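Local atomic coordinates of restriction endonuclease R.BpuJI (Bacillus pumilus, PDB entry 2VLA), a protein that recognises a specific DNA sequence through this N-terminal recognition domain and, as the whole enzyme, probably cleaves DNA as a restriction endonuclease. Residues N50-I53 with E54-E58. Numbering follows the deposited sequence.
Sequences NRLI and EILGE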
loop_
_atom_site.group_PDB
_atom_site.type_symbol
_atom_site.label_atom_id
_atom_site.label_comp_id
_atom_site.label_asym_id
_atom_site.label_seq_id
_atom_site.Cartn_x
_atom_site.Cartn_y
_atom_site.Cartn_z
ATOM N N ASN A 50 -21.430 -3.797 -14.909
ATOM C CA ASN A 50 -22.395 -3.040 -15.698
ATOM C C ASN A 50 -22.434 -1.559 -15.333
ATOM O O ASN A 50 -22.661 -0.711 -16.196
ATOM C CB ASN A 50 -23.798 -3.653 -15.580
ATOM C CG ASN A 50 -23.963 -4.907 -16.433
ATOM O OD1 ASN A 50 -23.193 -5.146 -17.360
ATOM N ND2 ASN A 50 -24.969 -5.710 -16.115
ATOM N N ARG A 51 -22.212 -1.245 -14.057
ATOM C CA ARG A 51 -22.128 0.145 -13.626
ATOM C C ARG A 51 -20.763 0.771 -13.975
ATOM O O ARG A 51 -20.699 1.900 -14.465
ATOM C CB ARG A 51 -22.393 0.268 -12.116
ATOM C CG ARG A 51 -23.847 0.006 -11.688
ATOM C CD ARG A 51 -24.695 1.294 -11.625
ATOM N NE ARG A 51 -24.161 2.326 -10.711
ATOM C CZ ARG A 51 -24.512 2.470 -9.423
ATOM N NH1 ARG A 51 -25.378 1.636 -8.854
ATOM N NH2 ARG A 51 -23.983 3.448 -8.702
ATOM N N LEU A 52 -19.675 0.039 -13.728
ATOM C CA LEU A 52 -18.327 0.617 -13.894
ATOM C C LEU A 52 -18.045 0.945 -15.359
ATOM O O LEU A 52 -17.370 1.937 -15.670
ATOM C CB LEU A 52 -17.240 -0.326 -13.327
ATOM C CG LEU A 52 -15.807 0.227 -13.424
ATOM C CD1 LEU A 52 -15.673 1.562 -12.678
ATOM C CD2 LEU A 52 -14.799 -0.784 -12.889
ATOM N N ILE A 53 -18.586 0.149 -16.260
ATOM C CA ILE A 53 -18.290 0.352 -17.675
ATOM C C ILE A 53 -18.823 1.725 -18.197
ATOM O O ILE A 53 -18.321 2.275 -19.185
ATOM C CB ILE A 53 -18.832 -0.788 -18.551
ATOM C CG1 ILE A 53 -18.147 -0.751 -19.928
ATOM C CG2 ILE A 53 -20.365 -0.670 -18.712
ATOM C CD1 ILE A 53 -18.417 -1.973 -20.791
ATOM N N GLU A 54 -19.812 2.271 -17.507
ATOM C CA GLU A 54 -20.320 3.606 -17.821
ATOM C C GLU A 54 -19.307 4.701 -17.494
ATOM O O GLU A 54 -19.328 5.773 -18.103
ATOM C CB GLU A 54 -21.634 3.861 -17.086
ATOM C CG GLU A 54 -22.763 2.960 -17.546
ATOM C CD GLU A 54 -23.064 3.119 -19.047
ATOM O OE1 GLU A 54 -23.093 4.276 -19.536
ATOM O OE2 GLU A 54 -23.268 2.088 -19.730
ATOM N N ILE A 55 -18.397 4.418 -16.566
ATOM C CA ILE A 55 -17.362 5.365 -16.196
ATOM C C ILE A 55 -16.118 5.199 -17.077
ATOM O O ILE A 55 -15.497 6.181 -17.488
ATOM C CB ILE A 55 -16.948 5.185 -14.714
ATOM C CG1 ILE A 55 -18.171 5.324 -13.806
ATOM C CG2 ILE A 55 -15.874 6.193 -14.339
ATOM C CD1 ILE A 55 -18.847 6.673 -13.896
ATOM N N LEU A 56 -15.738 3.945 -17.327
ATOM C CA LEU A 56 -14.486 3.652 -18.011
ATOM C C LEU A 56 -14.639 3.744 -19.539
ATOM O O LEU A 56 -13.683 4.031 -20.227
ATOM C CB LEU A 56 -13.965 2.269 -17.601
ATOM C CG LEU A 56 -13.466 2.132 -16.167
ATOM C CD1 LEU A 56 -12.900 0.745 -15.964
ATOM C CD2 LEU A 56 -12.421 3.199 -15.863
ATOM N N GLY A 57 -15.844 3.483 -20.041
ATOM C CA GLY A 57 -16.129 3.618 -21.478
ATOM C C GLY A 57 -16.517 2.291 -22.104
ATOM O O GLY A 57 -16.048 1.232 -21.676
ATOM N N GLU A 58 -17.291 2.352 -23.181
ATOM C CA GLU A 58 -17.943 1.161 -23.743
ATOM C C GLU A 58 -16.952 0.171 -24.391
ATOM O O GLU A 58 -17.277 -0.987 -24.601
ATOM C CB GLU A 58 -19.000 1.583 -24.774
ATOM C CG GLU A 58 -18.419 2.197 -26.031
ATOM C CD GLU A 58 -19.485 2.695 -26.994
ATOM O OE1 GLU A 58 -20.669 2.327 -26.826
ATOM O OE2 GLU A 58 -19.135 3.457 -27.915
HETATM O O HOH W 1 -23.891 -0.586 -18.771
#
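Two backbone amides converge on Leu52 O: Ile55 N at 2.8 Å and Leu56 N at 3.1 Å. The pair differs in approach, because Leu56 N lies nearly in line with the C=O bond (C=O...N angle 161°) whereas Ile55 N comes from above the carbonyl plane. One residue earlier, Glu54 N reaches Arg51 O over an i to i-3 span at 3.2 Å. The helix kinks here: neither Glu54 N nor Ile55 N makes the usual bond four residues back, each bonding three back instead, and the i to i-4 pattern returns with Leu56 and with Gly57 N, 2.9 Å from Ile53 O.

Asn50 O, to which Glu54 N makes no bond, takes a water instead, which also donates to Glu54 OE2, 2.9 Å from each; the bend of the Glu54 chain at chi2 curls the carboxylate back to meet it. On another side of the helix, Leu56 CD1 rests against Leu52 CG and CD2, 3.9 Å from each, the two leucines crossing at an angle. Leu52 holds CG anti to its amide nitrogen (chi1 -178°), beside the carbonyl carbon, which directs the branch along the helix to Leu56. Both leucines also touch His68 of helix 62-76, while Ile55 packs on Leu25 and Ala28 of helix 22-36; Arg51 forms a salt bridge with Asp35.

Ile53 CG1 packs 3.4 Å from Gly57 O, which is hydrogen-bonded to Thr60 OG1. Gly57 has phi 117°, a backbone state in which a CB would press on the preceding carbonyl oxygen. The arrangement is that of a kinked helix C-terminus ended by a positive-phi glycine, where helix 41-56 of the DNA-recognition domain turns toward helix 62-76.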